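Local coordinates for capsule biosynthesis protein capD (PDB 3G9K) that cleaves the poly-gamma-D-glutamate capsule of Bacillus anthracis and joins it by an amide bond to meso-diaminopimelic acid in the peptidoglycan, at residues N36-N41 / K54-F59; Q84-I89 / G147-L152; T115-I120 / N136-V141. All coordinates share one frame; numbering follows the deposited sequence.

Interaction 1: N36-N41 / K54-F59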
loop_
_atom_site.group_PDB
_atom_site.type_symbol
_atom_site.label_atom_id
_atom_site.label_comp_id
_atom_site.label_asym_id
_atom_site.label_seq_id
_atom_site.Cartn_x
_atom_site.Cartn_y
_atom_site.Cartn_z
ATOM N N ASN B 36 14.555 4.348 1.632
ATOM C CA ASN B 36 13.427 5.206 1.436
ATOM C C ASN B 36 13.821 6.668 1.289
ATOM O O ASN B 36 14.842 7.105 1.831
ATOM C CB ASN B 36 12.494 5.107 2.661
ATOM C CG ASN B 36 13.121 5.728 3.921
ATOM O OD1 ASN B 36 13.006 6.935 4.144
ATOM N ND2 ASN B 36 13.769 4.910 4.738
ATOM N N ASN B 37 12.961 7.435 0.617
ATOM C CA ASN B 37 12.969 8.878 0.816
ATOM C C ASN B 37 11.832 9.210 1.757
ATOM O O ASN B 37 10.818 8.535 1.758
ATOM C CB ASN B 37 12.847 9.649 -0.496
ATOM C CG ASN B 37 11.499 9.557 -1.087
ATOM O OD1 ASN B 37 10.732 10.537 -1.109
ATOM N ND2 ASN B 37 11.185 8.391 -1.611
ATOM N N GLN B 38 12.009 10.232 2.587
ATOM C CA GLN B 38 10.999 10.600 3.542
ATOM C C GLN B 38 10.436 11.942 3.095
ATOM O O GLN B 38 11.185 12.892 2.921
ATOM C CB GLN B 38 11.585 10.692 4.956
ATOM C CG GLN B 38 10.521 10.754 6.046
ATOM C CD GLN B 38 11.106 10.804 7.434
ATOM O OE1 GLN B 38 12.319 10.760 7.593
ATOM N NE2 GLN B 38 10.249 10.899 8.445
ATOM N N LEU B 39 9.127 11.995 2.862
ATOM C CA LEU B 39 8.489 13.263 2.504
ATOM C C LEU B 39 8.419 14.106 3.765
ATOM O O LEU B 39 8.174 13.578 4.860
ATOM C CB LEU B 39 7.088 13.069 1.916
ATOM C CG LEU B 39 6.976 12.854 0.399
ATOM C CD1 LEU B 39 8.007 13.684 -0.351
ATOM C CD2 LEU B 39 7.088 11.393 0.014
ATOM N N GLN B 40 8.644 15.411 3.607
ATOM C CA GLN B 40 8.598 16.362 4.719
ATOM C C GLN B 40 7.175 16.903 4.938
ATOM O O GLN B 40 6.963 18.098 5.182
ATOM C CB GLN B 40 9.602 17.485 4.465
ATOM C CG GLN B 40 11.065 17.031 4.674
ATOM C CD GLN B 40 11.443 16.924 6.156
ATOM O OE1 GLN B 40 10.611 17.152 7.041
ATOM N NE2 GLN B 40 12.698 16.581 6.428
ATOM N N ASN B 41 6.222 15.975 4.898
ATOM C CA ASN B 41 4.797 16.258 4.931
ATOM C C ASN B 41 4.330 16.508 6.355
ATOM O O ASN B 41 4.133 15.548 7.108
ATOM C CB ASN B 41 4.031 15.047 4.351
ATOM C CG ASN B 41 3.958 15.057 2.826
ATOM O OD1 ASN B 41 3.866 16.120 2.190
ATOM N ND2 ASN B 41 3.954 13.866 2.232
ATOM N N LYS B 54 9.710 11.723 14.287
ATOM C CA LYS B 54 8.388 12.033 13.800
ATOM C C LYS B 54 8.142 11.212 12.538
ATOM O O LYS B 54 9.056 10.975 11.757
ATOM C CB LYS B 54 8.320 13.526 13.479
ATOM C CG LYS B 54 6.919 14.117 13.365
ATOM C CD LYS B 54 6.963 15.655 13.513
ATOM C CE LYS B 54 5.939 16.179 14.517
ATOM N NZ LYS B 54 6.463 17.362 15.251
ATOM N N ARG B 55 6.887 10.834 12.329
ATOM C CA ARG B 55 6.456 10.251 11.061
ATOM C C ARG B 55 5.764 11.311 10.242
ATOM O O ARG B 55 4.963 12.070 10.766
ATOM C CB ARG B 55 5.451 9.144 11.327
ATOM C CG ARG B 55 5.997 7.981 12.076
ATOM C CD ARG B 55 4.876 7.241 12.784
ATOM N NE ARG B 55 5.243 5.855 13.060
ATOM C CZ ARG B 55 6.102 5.477 13.992
ATOM N NH1 ARG B 55 6.724 6.377 14.739
ATOM N NH2 ARG B 55 6.355 4.183 14.160
ATOM N N SER B 56 6.026 11.337 8.949
ATOM C CA SER B 56 5.339 12.282 8.077
ATOM C C SER B 56 3.939 11.784 7.690
ATOM O O SER B 56 3.624 10.595 7.814
ATOM C CB SER B 56 6.174 12.542 6.830
ATOM O OG SER B 56 6.182 11.409 6.010
ATOM N N ARG B 57 3.095 12.696 7.243
ATOM C CA ARG B 57 1.745 12.335 6.826
ATOM C C ARG B 57 1.794 11.520 5.522
ATOM O O ARG B 57 2.615 11.790 4.651
ATOM C CB ARG B 57 0.881 13.595 6.674
ATOM C CG ARG B 57 0.716 14.411 7.992
ATOM C CD ARG B 57 0.416 13.497 9.202
ATOM N NE ARG B 57 -0.109 14.188 10.399
ATOM C CZ ARG B 57 -1.397 14.488 10.629
ATOM N NH1 ARG B 57 -2.361 14.187 9.741
ATOM N NH2 ARG B 57 -1.730 15.110 11.761
ATOM N N THR B 58 0.926 10.518 5.405
ATOM C CA THR B 58 0.824 9.732 4.176
ATOM C C THR B 58 -0.627 9.529 3.813
ATOM O O THR B 58 -1.512 9.464 4.677
ATOM C CB THR B 58 1.559 8.353 4.280
ATOM O OG1 THR B 58 1.327 7.586 3.088
ATOM C CG2 THR B 58 1.081 7.600 5.482
ATOM N N PHE B 59 -0.881 9.434 2.538
ATOM C CA PHE B 59 -2.199 9.219 2.052
ATOM C C PHE B 59 -2.568 7.742 1.979
ATOM O O PHE B 59 -3.663 7.412 1.633
ATOM C CB PHE B 59 -2.348 9.886 0.694
ATOM C CG PHE B 59 -2.756 11.331 0.776
ATOM C CD1 PHE B 59 -4.062 11.679 0.926
ATOM C CD2 PHE B 59 -1.829 12.318 0.719
ATOM C CE1 PHE B 59 -4.420 12.981 1.004
ATOM C CE2 PHE B 59 -2.198 13.622 0.814
ATOM C CZ PHE B 59 -3.481 13.945 0.948
HETATM O O HOH W 1 7.548 9.141 7.980
#
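Arg57 N donates a nearly straight hydrogen bond to Asn41 O (3.0 Å, 175° at the hydrogen), where two pieces of one long loop run about 66° apart. The loop links strand 33-34 to strand 63-67 in this member of the gamma-glutamyltransferase family, an Ntn-hydrolase fold, and residues 42-51 within it are not modelled. An inverse gamma turn centred on Gln40 bends the chain just before Asn41 and carries a weak bond from Asn41 N to Leu39 O. Ser56 CB lies against the carbonyl oxygens of Leu39 and Asn41, 3.0 Å from Leu39 O. The hydroxyl OG of Ser56 is held by Arg85 of the other CapD chain, so the loop is tied to that subunit too. Gln38 has CG anti to the backbone N (chi1 -166°) and the chain extended beyond it, which carries its amide toward the Lys54-Ser56 backbone. A water bridges the two: it accepts a bond from Ser56 N at 2.8 Å and a weak one from Gln38 NE2. The Leu39 side chain is about 4 Å from a bound glutamic acid. Arg57 lays its CB and CG beside Asn41 O, while Asn41 ND2 reaches back to Arg57 O in a weak bond of 3.5 Å.

Interaction 2: Q84-I89 / G147-L152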
loop_
_atom_site.group_PDB
_atom_site.type_symbol
_atom_site.label_atom_id
_atom_site.label_comp_id
_atom_site.label_asym_id
_atom_site.label_seq_id
_atom_site.Cartn_x
_atom_site.Cartn_y
_atom_site.Cartn_z
ATOM N N GLN B 84 -8.652 9.417 -3.724
ATOM C CA GLN B 84 -9.325 9.723 -5.010
ATOM C C GLN B 84 -9.485 8.513 -5.899
ATOM O O GLN B 84 -10.392 8.447 -6.685
ATOM C CB GLN B 84 -8.571 10.802 -5.771
ATOM C CG GLN B 84 -8.649 12.176 -5.074
ATOM C CD GLN B 84 -8.211 13.268 -5.999
ATOM O OE1 GLN B 84 -7.144 13.861 -5.827
ATOM N NE2 GLN B 84 -8.989 13.490 -7.027
ATOM N N ILE B 85 -8.550 7.575 -5.797
ATOM C CA ILE B 85 -8.642 6.329 -6.505
ATOM C C ILE B 85 -9.697 5.424 -5.892
ATOM O O ILE B 85 -10.560 4.893 -6.617
ATOM C CB ILE B 85 -7.244 5.645 -6.538
ATOM C CG1 ILE B 85 -6.293 6.471 -7.432
ATOM C CG2 ILE B 85 -7.338 4.192 -7.012
ATOM C CD1 ILE B 85 -4.827 6.303 -7.136
ATOM N N LEU B 86 -9.663 5.274 -4.556
ATOM C CA LEU B 86 -10.535 4.328 -3.878
ATOM C C LEU B 86 -12.002 4.741 -3.790
ATOM O O LEU B 86 -12.883 3.877 -3.778
ATOM C CB LEU B 86 -9.986 3.983 -2.483
ATOM C CG LEU B 86 -8.695 3.126 -2.492
ATOM C CD1 LEU B 86 -8.054 3.028 -1.108
ATOM C CD2 LEU B 86 -8.940 1.705 -3.094
ATOM N N THR B 87 -12.281 6.049 -3.697
ATOM C CA THR B 87 -13.663 6.482 -3.423
ATOM C C THR B 87 -14.660 6.136 -4.536
ATOM O O THR B 87 -15.664 5.518 -4.235
ATOM C CB THR B 87 -13.733 7.969 -3.018
ATOM O OG1 THR B 87 -13.041 8.130 -1.801
ATOM C CG2 THR B 87 -15.179 8.466 -2.861
ATOM N N PRO B 88 -14.371 6.497 -5.810
ATOM C CA PRO B 88 -15.280 6.094 -6.881
ATOM C C PRO B 88 -15.387 4.555 -7.022
ATOM O O PRO B 88 -16.455 4.028 -7.316
ATOM C CB PRO B 88 -14.692 6.753 -8.130
ATOM C CG PRO B 88 -13.695 7.731 -7.676
ATOM C CD PRO B 88 -13.234 7.280 -6.324
ATOM N N ILE B 89 -14.312 3.839 -6.728
ATOM C CA ILE B 89 -14.363 2.384 -6.803
ATOM C C ILE B 89 -15.372 1.806 -5.805
ATOM O O ILE B 89 -16.302 1.096 -6.204
ATOM C CB ILE B 89 -12.962 1.765 -6.618
ATOM C CG1 ILE B 89 -12.096 2.091 -7.850
ATOM C CG2 ILE B 89 -13.111 0.262 -6.408
ATOM C CD1 ILE B 89 -10.628 1.706 -7.697
ATOM N N GLY B 147 -2.706 4.197 -9.685
ATOM C CA GLY B 147 -2.702 3.298 -8.512
ATOM C C GLY B 147 -2.577 1.828 -8.831
ATOM O O GLY B 147 -2.051 1.463 -9.852
ATOM N N GLY B 148 -3.105 0.994 -7.941
ATOM C CA GLY B 148 -2.927 -0.467 -8.003
ATOM C C GLY B 148 -3.767 -1.127 -6.940
ATOM O O GLY B 148 -3.216 -1.655 -5.931
ATOM N N VAL B 149 -5.075 -1.092 -7.148
ATOM C CA VAL B 149 -6.052 -1.507 -6.123
ATOM C C VAL B 149 -6.024 -3.039 -6.021
ATOM O O VAL B 149 -6.128 -3.745 -7.029
ATOM C CB VAL B 149 -7.481 -1.014 -6.442
ATOM C CG1 VAL B 149 -8.508 -1.548 -5.392
ATOM C CG2 VAL B 149 -7.540 0.550 -6.562
ATOM N N GLN B 150 -5.872 -3.538 -4.800
ATOM C CA GLN B 150 -5.892 -4.960 -4.495
ATOM C C GLN B 150 -6.934 -5.181 -3.418
ATOM O O GLN B 150 -6.982 -4.424 -2.466
ATOM C CB GLN B 150 -4.542 -5.407 -3.948
ATOM C CG GLN B 150 -3.461 -5.143 -4.871
ATOM C CD GLN B 150 -3.407 -6.105 -6.051
ATOM O OE1 GLN B 150 -3.816 -7.300 -5.995
ATOM N NE2 GLN B 150 -2.883 -5.601 -7.117
ATOM N N ALA B 151 -7.721 -6.239 -3.559
ATOM C CA ALA B 151 -8.833 -6.491 -2.642
ATOM C C ALA B 151 -9.133 -8.008 -2.527
ATOM O O ALA B 151 -8.810 -8.801 -3.440
ATOM C CB ALA B 151 -10.064 -5.778 -3.154
ATOM N N LEU B 152 -9.682 -8.397 -1.386
ATOM C CA LEU B 152 -10.386 -9.691 -1.241
ATOM C C LEU B 152 -11.761 -9.407 -0.682
ATOM O O LEU B 152 -11.951 -8.445 0.047
ATOM C CB LEU B 152 -9.613 -10.680 -0.344
ATOM C CG LEU B 152 -8.261 -11.176 -0.828
ATOM C CD1 LEU B 152 -7.599 -11.951 0.355
ATOM C CD2 LEU B 152 -8.316 -12.065 -2.087
#
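Val149, whose side chain meets Ile85, Leu86 and Ile89, has its backbone N hydrogen-bonded to OD2 of Asp166. Gly147 O accepts from NE of Arg169, a residue that binds poly-gamma-D-glutamate, and Gly148 N is bonded to OG of Ser76; together these bonds hold the backbone of the turn. The contact joins helix 82-94 to the four-stranded antiparallel sheet of the Ntn-hydrolase fold, near the centre of the chain. It is apolar, and CG2 of Val149 does most of the touching. The valine has CG1 anti to its own N (chi1 176°), and CG2 therefore stands anti to the carbonyl carbon and enters the row of helix side chains. Ile89 comes at it tip to tip, with Ile89 CD1 3.5 Å from Val149 CG2, tighter than a usual carbon contact. Ile85 slides past in the opposite direction and sets its CG2 3.7 Å from Val149 CG2. Leu86 crosses at a slant, with its CD2 3.9 Å from Val149 CG2 and 4.0 Å from Val149 CG1. The other branch of Ile85 covers the glycine: Ile85 CD1 lies 3.9 Å from both N and CA of Gly147. Gly147 has a positive phi (103°), a conformation open to glycine because no CB crowds the preceding carbonyl O. Ile74 of strand 70-75 and Ile104 of helix 100-105 also touch Val149. No polar bond crosses to the helix, so helix 82-94 packs against the turn leading into the inner strand 150-155 through van der Waals contacts of buried, branched side chains.

Interaction 3: T115-I120 / N136-V141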
loop_
_atom_site.group_PDB
_atom_site.type_symbol
_atom_site.label_atom_id
_atom_site.label_comp_id
_atom_site.label_asym_id
_atom_site.label_seq_id
_atom_site.Cartn_x
_atom_site.Cartn_y
_atom_site.Cartn_z
ATOM N N THR B 115 -6.770 21.121 -12.072
ATOM C CA THR B 115 -6.599 20.154 -13.171
ATOM C C THR B 115 -7.284 18.811 -12.876
ATOM O O THR B 115 -7.278 18.328 -11.744
ATOM C CB THR B 115 -5.098 19.836 -13.452
ATOM O OG1 THR B 115 -4.354 21.049 -13.652
ATOM C CG2 THR B 115 -4.951 18.936 -14.684
ATOM N N ALA B 116 -7.859 18.216 -13.912
ATOM C CA ALA B 116 -8.378 16.862 -13.840
ATOM C C ALA B 116 -7.427 15.974 -14.648
ATOM O O ALA B 116 -7.246 16.161 -15.849
ATOM C CB ALA B 116 -9.788 16.799 -14.379
ATOM N N TYR B 117 -6.763 15.049 -13.961
ATOM C CA TYR B 117 -5.901 14.092 -14.622
ATOM C C TYR B 117 -6.763 12.913 -15.010
ATOM O O TYR B 117 -7.562 12.452 -14.219
ATOM C CB TYR B 117 -4.759 13.658 -13.719
ATOM C CG TYR B 117 -3.722 14.737 -13.472
ATOM C CD1 TYR B 117 -2.984 15.292 -14.525
ATOM C CD2 TYR B 117 -3.453 15.175 -12.187
ATOM C CE1 TYR B 117 -2.012 16.271 -14.291
ATOM C CE2 TYR B 117 -2.494 16.162 -11.941
ATOM C CZ TYR B 117 -1.782 16.704 -12.990
ATOM O OH TYR B 117 -0.836 17.664 -12.706
ATOM N N THR B 118 -6.594 12.440 -16.234
ATOM C CA THR B 118 -7.499 11.476 -16.823
ATOM C C THR B 118 -6.649 10.370 -17.423
ATOM O O THR B 118 -5.612 10.629 -18.011
ATOM C CB THR B 118 -8.387 12.149 -17.916
ATOM O OG1 THR B 118 -9.431 12.932 -17.285
ATOM C CG2 THR B 118 -8.988 11.127 -18.775
ATOM N N GLU B 119 -7.092 9.130 -17.268
ATOM C CA GLU B 119 -6.320 7.983 -17.736
ATOM C C GLU B 119 -6.475 7.748 -19.241
ATOM O O GLU B 119 -5.553 7.224 -19.889
ATOM C CB GLU B 119 -6.720 6.740 -16.939
ATOM C CG GLU B 119 -5.760 5.579 -17.059
ATOM C CD GLU B 119 -6.006 4.476 -16.013
ATOM O OE1 GLU B 119 -7.065 4.448 -15.383
ATOM O OE2 GLU B 119 -5.149 3.590 -15.871
ATOM N N ILE B 120 -7.637 8.115 -19.781
ATOM C CA ILE B 120 -7.881 8.118 -21.231
ATOM C C ILE B 120 -8.153 9.527 -21.745
ATOM O O ILE B 120 -8.466 10.457 -20.969
ATOM C CB ILE B 120 -9.092 7.233 -21.665
ATOM C CG1 ILE B 120 -10.375 7.599 -20.887
ATOM C CG2 ILE B 120 -8.770 5.806 -21.467
ATOM C CD1 ILE B 120 -11.660 6.803 -21.333
ATOM N N ASN B 136 -9.544 22.166 -15.947
ATOM C CA ASN B 136 -8.897 21.771 -17.199
ATOM C C ASN B 136 -8.433 20.319 -17.101
ATOM O O ASN B 136 -8.302 19.784 -16.005
ATOM C CB ASN B 136 -7.777 22.735 -17.618
ATOM C CG ASN B 136 -6.626 22.772 -16.647
ATOM O OD1 ASN B 136 -5.603 22.121 -16.867
ATOM N ND2 ASN B 136 -6.765 23.556 -15.582
ATOM N N VAL B 137 -8.211 19.687 -18.249
ATOM C CA VAL B 137 -8.074 18.234 -18.323
ATOM C C VAL B 137 -6.780 17.839 -19.013
ATOM O O VAL B 137 -6.435 18.397 -20.047
ATOM C CB VAL B 137 -9.275 17.615 -19.063
ATOM C CG1 VAL B 137 -9.084 16.132 -19.264
ATOM C CG2 VAL B 137 -10.564 17.888 -18.289
ATOM N N LYS B 138 -6.075 16.873 -18.433
ATOM C CA LYS B 138 -4.777 16.428 -18.936
ATOM C C LYS B 138 -4.638 14.915 -18.763
ATOM O O LYS B 138 -4.736 14.402 -17.652
ATOM C CB LYS B 138 -3.660 17.160 -18.179
ATOM C CG LYS B 138 -2.222 16.655 -18.424
ATOM C CD LYS B 138 -1.299 17.717 -19.040
ATOM C CE LYS B 138 0.149 17.551 -18.569
ATOM N NZ LYS B 138 1.112 18.382 -19.367
ATOM N N LYS B 139 -4.390 14.220 -19.870
ATOM C CA LYS B 139 -4.205 12.774 -19.866
ATOM C C LYS B 139 -2.820 12.362 -19.346
ATOM O O LYS B 139 -1.796 12.801 -19.869
ATOM C CB LYS B 139 -4.415 12.210 -21.275
ATOM C CG LYS B 139 -4.079 10.741 -21.417
ATOM C CD LYS B 139 -4.451 10.231 -22.782
ATOM C CE LYS B 139 -3.735 8.919 -23.090
ATOM N NZ LYS B 139 -4.324 8.249 -24.296
ATOM N N LYS B 140 -2.802 11.499 -18.330
ATOM C CA LYS B 140 -1.549 10.965 -17.776
ATOM C C LYS B 140 -1.190 9.628 -18.412
ATOM O O LYS B 140 -2.031 8.732 -18.518
ATOM C CB LYS B 140 -1.653 10.819 -16.258
ATOM C CG LYS B 140 -1.373 12.080 -15.503
ATOM C CD LYS B 140 0.111 12.332 -15.431
ATOM C CE LYS B 140 0.402 13.646 -14.730
ATOM N NZ LYS B 140 1.871 13.820 -14.529
ATOM N N VAL B 141 0.077 9.489 -18.789
ATOM C CA VAL B 141 0.521 8.390 -19.639
ATOM C C VAL B 141 1.100 7.207 -18.851
ATOM O O VAL B 141 1.454 6.181 -19.436
ATOM C CB VAL B 141 1.567 8.882 -20.672
ATOM C CG1 VAL B 141 1.518 8.026 -21.918
ATOM C CG2 VAL B 141 1.313 10.357 -21.040
#
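Ala116 N donates to Asn136 O at 2.7 Å, the shortest of four backbone bonds that join strands 115-118 and 136-139 side by side. Lys138 N to Ala116 O follows at 2.9 Å, and then Lys138 O accepts from Thr118 N and Thr118 O from Lys140 N. The strands are parallel, with 28° between their directions. The tight part is this bonded backbone and the sheet face that carries Ala116 and Thr118, both buried. There Ala116 CB meets Val137 CG2 at 4.1 Å, and Met268 of the other CapD chain packs on Ala116 and Thr118. Thr118 OG1 is buried beside Val137 CG1, and no polar partner is found for it in the model. The other face, with Thr115 and Tyr117, is looser. Tyr117 has CG anti to the carbonyl carbon (chi1 -70°), which lays the ring alongside Lys138 and Lys140, all pointing the same way. Lys140 CE is 3.6 Å from Tyr117 CE1 in an oblique approach, while Lys138 O sits at the ring edge near its plane. Thr115 CG2, from the same strand as the tyrosine, sits over the rim of one ring face. The exposed residues belong to the outer strand 136-139. Asn136 and Lys138 are on the Tyr117 face, where Asn136 crosses Thr115 at a slant with no hydrogen bond between their side chains. Lys139 is on the Thr118 face and stretches out, its CD 3.9 Å from Ile120 C. Glu119 turns away from the partner strand, and its carboxylate forms a salt bridge with Arg168. Helix 124-131 connects the two parallel strands, the arrangement of a beta-alpha-beta crossover.

How the interactions relate
The three contacts are separate, with no atoms touching between any two. Interactions 1 and 2 have centres 21 Å apart and nearest atoms about 7 Å apart. The centres of interactions 1 and 3 are 26 Å apart. Interaction 3 is nested in the chain between the two segments of interaction 2, with its centre 18 Å away. Interaction 1 lies nearest the ligand, and its Leu39 side chain is about 8 Å from that of the nucleophile Thr1. In interaction 2, Gly147 is about 6 Å from a bound glutamic acid. Interaction 3 is more peripheral: its Tyr117 side chain comes about 6 Å from that of Arg81, another poly-gamma-D-glutamate binder.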